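Side-chain contacts in GGDEF family protein (PDB 3U2A), which is of unknown function but contains a PdeA-like PAS domain, a small fold in which helices pack on an antiparallel sheet: residues A[28-31]-A[36-39]; A[66-71]-A[89-94]. One frame throughout, in Å; residues are numbered along the deposited sequence.

Contact 1 of 2, residues A[28-31]-A[36-39]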
# COMPACT_ATOMS: atom_id res chain seq x y z
N ILE A 28 -7.84 -2.84 8.46
CA ILE A 28 -9.30 -2.84 8.44
C ILE A 28 -9.78 -2.52 9.85
O ILE A 28 -9.31 -3.10 10.82
CB ILE A 28 -9.88 -4.19 7.96
CG1 ILE A 28 -9.49 -4.45 6.50
CG2 ILE A 28 -11.41 -4.20 8.09
CD1 ILE A 28 -9.77 -5.85 6.00
N TRP A 29 -10.73 -1.58 9.94
CA TRP A 29 -11.29 -1.15 11.21
C TRP A 29 -12.78 -1.50 11.26
O TRP A 29 -13.56 -1.12 10.38
CB TRP A 29 -11.02 0.36 11.44
CG TRP A 29 -11.87 1.00 12.53
CD1 TRP A 29 -12.66 2.11 12.41
CD2 TRP A 29 -11.99 0.56 13.89
NE1 TRP A 29 -13.28 2.39 13.62
CE2 TRP A 29 -12.88 1.45 14.54
CE3 TRP A 29 -11.44 -0.50 14.63
CZ2 TRP A 29 -13.23 1.31 15.88
CZ3 TRP A 29 -11.79 -0.64 15.96
CH2 TRP A 29 -12.68 0.26 16.58
N GLU A 30 -13.15 -2.27 12.27
CA GLU A 30 -14.54 -2.73 12.42
C GLU A 30 -15.09 -2.26 13.76
O GLU A 30 -14.91 -2.96 14.77
CB GLU A 30 -14.61 -4.26 12.36
CG GLU A 30 -14.16 -4.90 11.07
CD GLU A 30 -14.04 -6.43 11.19
OE1 GLU A 30 -14.41 -6.99 12.25
OE2 GLU A 30 -13.56 -7.06 10.22
N PRO A 31 -15.74 -1.08 13.79
CA PRO A 31 -16.24 -0.58 15.07
C PRO A 31 -17.27 -1.50 15.73
O PRO A 31 -17.35 -1.52 16.96
CB PRO A 31 -16.86 0.79 14.72
CG PRO A 31 -16.97 0.82 13.23
CD PRO A 31 -15.91 -0.10 12.71
N LEU A 36 -9.38 -3.69 15.18
CA LEU A 36 -8.52 -3.11 14.15
C LEU A 36 -7.55 -4.22 13.72
O LEU A 36 -6.81 -4.77 14.54
CB LEU A 36 -7.74 -1.89 14.68
CG LEU A 36 -6.71 -1.32 13.68
CD1 LEU A 36 -7.41 -0.52 12.58
CD2 LEU A 36 -5.68 -0.48 14.39
N ARG A 37 -7.56 -4.56 12.44
CA ARG A 37 -6.64 -5.58 11.93
C ARG A 37 -5.54 -4.97 11.07
O ARG A 37 -5.80 -4.04 10.29
CB ARG A 37 -7.41 -6.64 11.13
CG ARG A 37 -8.32 -7.52 11.99
CD ARG A 37 -9.62 -7.87 11.26
NE ARG A 37 -9.40 -8.71 10.11
CZ ARG A 37 -10.18 -8.74 9.02
NH1 ARG A 37 -11.24 -7.94 8.90
NH2 ARG A 37 -9.87 -9.56 8.04
N LEU A 38 -4.32 -5.49 11.22
CA LEU A 38 -3.17 -5.07 10.43
C LEU A 38 -2.49 -6.23 9.70
O LEU A 38 -2.44 -7.35 10.21
CB LEU A 38 -2.14 -4.37 11.32
CG LEU A 38 -2.51 -2.99 11.84
CD1 LEU A 38 -1.68 -2.67 13.09
CD2 LEU A 38 -2.27 -1.94 10.76
N ASN A 39 -1.99 -5.94 8.50
CA ASN A 39 -1.25 -6.90 7.69
C ASN A 39 -0.13 -6.18 6.94
O ASN A 39 -0.36 -5.16 6.30
CB ASN A 39 -2.19 -7.58 6.69
CG ASN A 39 -1.54 -8.75 5.98
OD1 ASN A 39 -1.51 -8.80 4.75
ND2 ASN A 39 -1.04 -9.71 6.76
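I28 and R37 face each other as a hydrogen-bonded antiparallel pair, I28 N giving to R37 O at 3.0 Å and R37 N to I28 O at 2.8 Å, and next to them W29 and L36 form a non-hydrogen-bonded pair whose CA atoms lie 4.5 Å apart. On the face carrying I28 and R37, the two side chains run side by side. The arginine bends, slightly at chi2 and sharply at chi3 (67°), which sets its guanidinium beside the isoleucine: CD1 of I28 sits over one guanidinium face, and CG2 of I28 is 3.8 Å from NH1 of R37. E30 sends an extended chain across to the same nitrogen, OE2 lying 2.8 Å from NH1 of R37 in a salt bridge. The bond is weak, strongly bent at the hydrogen, and the carboxylate and guanidinium planes stand 64° apart. The two strands, 25-30 and 35-40, are the arms of a beta hairpin in the antiparallel sheet of the PAS fold. I9 of the second subunit takes a hydrogen bond from NH2 of R37 through its backbone O, and A14 of that subunit packs on I28 and R37, so a long, apolar-stemmed cation suits this place at the subunit contact. On the other face W29 and L36 are both buried. With CG of W29 anti to the backbone N, the indole presents its edge to L36, CE3 being 3.8 Å from L36 N, while W29 CB touches L36 CD1 at 3.9 Å. The buried indole NE1 is satisfied by L75 O, and L36 reaches F59 of helix 56-62.

Contact 2 of 2, residues A[66-71]-A[89-94]; sequences QDRAQA and RVRGGE
R89 reaches D67 with both its backbone and its side chain. Followed outward, CB, CG and CD of R89 skirt D67 OD2 at 3.5, 3.6 and 3.9 Å, and a bend at chi3 (-72°) turns the chain so that the guanidinium lies side-on to the carboxylate. NE of R89 gives an almost straight bond to OD2 of D67 at 2.9 Å, and NH2 of R89 another to OD1 of D67, also 2.9 Å. Both oxygens are met on their syn side and both lie in the guanidinium plane, although the carboxylate itself is turned by 31°. At the tip, NH2 also passes 3.6 Å from CG of Q66, and a water accepts from both this NH2 and NE2 of Q66, linking amide and guanidinium, whose planes stand 78° apart.

D67 is suited to its place because one short carboxylate serves three donors: OD2 uses its anti lone pair for the backbone N of R89, 2.8 Å away, while its syn side takes NE. Two bonds on OD2 and one on OD1 fix the rotation of the group, and the paired charges would probably favour its ionised form.

R68 and R91 also come near each other, but R68 has two conformers and the very short approach of the two donors is doubtful; R91 NE bonds A63 O. D67 occupies the N-cap position of helix 68-75 without capping it through its side chain, and its carboxylate instead forms a bidentate, side-on arginine–carboxylate salt bridge, which ties the start of this PAS-domain helix to the loop between strands 83-86 and 98-102.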
# COMPACT_ATOMS: atom_id res chain seq x y z
N GLN A 66 -0.06 13.47 22.67
CA GLN A 66 -0.41 14.73 21.99
C GLN A 66 -1.01 14.53 20.59
O GLN A 66 -1.62 15.46 20.03
CB GLN A 66 0.77 15.72 21.96
CG GLN A 66 1.99 15.28 21.14
CD GLN A 66 3.04 14.53 21.96
OE1 GLN A 66 2.71 13.66 22.78
NE2 GLN A 66 4.31 14.86 21.73
N ASP A 67 -0.83 13.33 20.04
CA ASP A 67 -1.33 12.99 18.70
C ASP A 67 -2.64 12.19 18.72
O ASP A 67 -3.07 11.72 17.66
CB ASP A 67 -0.27 12.18 17.94
CG ASP A 67 0.90 13.03 17.45
OD1 ASP A 67 1.08 14.18 17.91
OD2 ASP A 67 1.66 12.54 16.59
N ARG A 68 -3.27 12.06 19.88
CA ARG A 68 -4.45 11.20 19.98
C ARG A 68 -5.72 11.73 19.30
O ARG A 68 -6.58 10.94 18.92
CB ARG A 68 -4.69 10.77 21.42
CG ARG A 68 -3.58 9.85 21.86
CD ARG A 68 -3.73 9.37 23.26
NE ARG A 68 -2.79 8.28 23.49
CZ ARG A 68 -2.24 8.01 24.65
NH1 ARG A 68 -2.52 8.75 25.72
NH2 ARG A 68 -1.40 7.00 24.75
N ALA A 69 -5.81 13.04 19.12
CA ALA A 69 -6.88 13.62 18.29
C ALA A 69 -6.75 13.16 16.84
O ALA A 69 -7.75 12.76 16.22
CB ALA A 69 -6.88 15.13 18.35
N GLN A 70 -5.53 13.21 16.31
CA GLN A 70 -5.25 12.72 14.96
C GLN A 70 -5.47 11.20 14.80
O GLN A 70 -6.07 10.77 13.82
CB GLN A 70 -3.86 13.15 14.47
CG GLN A 70 -3.86 14.45 13.65
CD GLN A 70 -4.68 14.36 12.35
OE1 GLN A 70 -4.30 13.68 11.38
NE2 GLN A 70 -5.82 15.05 12.33
N ALA A 71 -5.01 10.41 15.78
CA ALA A 71 -5.30 8.96 15.82
C ALA A 71 -6.79 8.64 15.73
O ALA A 71 -7.20 7.68 15.05
CB ALA A 71 -4.71 8.34 17.09
N ARG A 89 2.06 10.08 15.26
CA ARG A 89 3.22 9.31 15.69
C ARG A 89 2.76 8.29 16.71
O ARG A 89 1.81 8.54 17.43
CB ARG A 89 4.26 10.22 16.32
CG ARG A 89 4.84 11.25 15.38
CD ARG A 89 5.49 12.39 16.14
NE ARG A 89 4.51 13.26 16.79
CZ ARG A 89 4.81 14.36 17.47
NH1 ARG A 89 6.07 14.74 17.60
NH2 ARG A 89 3.84 15.07 18.03
N VAL A 90 3.44 7.15 16.75
CA VAL A 90 3.24 6.17 17.81
C VAL A 90 4.49 6.13 18.68
O VAL A 90 5.52 6.70 18.30
CB VAL A 90 2.91 4.75 17.28
CG1 VAL A 90 1.52 4.73 16.64
CG2 VAL A 90 3.99 4.27 16.29
N ARG A 91 4.40 5.47 19.84
CA ARG A 91 5.55 5.29 20.73
C ARG A 91 6.73 4.75 19.94
O ARG A 91 6.58 3.82 19.15
CB ARG A 91 5.22 4.33 21.88
CG ARG A 91 3.85 4.52 22.56
CD ARG A 91 3.65 5.91 23.18
NE ARG A 91 2.32 6.06 23.78
CZ ARG A 91 2.09 6.24 25.07
NH1 ARG A 91 3.10 6.32 25.93
NH2 ARG A 91 0.85 6.36 25.51
N GLY A 92 7.90 5.36 20.12
CA GLY A 92 9.07 5.05 19.29
C GLY A 92 9.40 6.26 18.43
O GLY A 92 10.56 6.51 18.11
N GLY A 93 8.36 7.00 18.04
CA GLY A 93 8.52 8.29 17.39
C GLY A 93 8.16 8.44 15.92
O GLY A 93 8.06 9.57 15.44
N GLU A 94 7.95 7.34 15.20
CA GLU A 94 7.75 7.49 13.74
C GLU A 94 6.33 7.89 13.31
O GLU A 94 5.35 7.37 13.82
CB GLU A 94 8.28 6.30 12.94
CG GLU A 94 7.73 4.93 13.31
CD GLU A 94 8.56 3.80 12.69
OE1 GLU A 94 8.62 3.70 11.43
OE2 GLU A 94 9.14 2.99 13.45
O HOH W 1 4.79 17.09 20.25

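Overall arrangement
From the N terminus the chain runs through helix 12-22 into strand 25-30, and contact 1 closes a short loop at once when strand 35-40 turns back beside it. Strand 53-54 and helix 56-62 follow before contact 2 opens at 66-71; it closes only at 89-94, after the rest of helix 68-75 and strand 83-86. The two loops are therefore in series, neither crossing nor nesting. The centres of contact 1 and contact 2 lie about 18 Å apart, on opposite sides of the chain's centre. The nearest atoms of contact 1 and contact 2 are about 8 Å apart. Contact 1 joins two neighbouring strands within the sheet, whereas contact 2 ties a helix to a surface loop. Helix 56-62 touches residues of both.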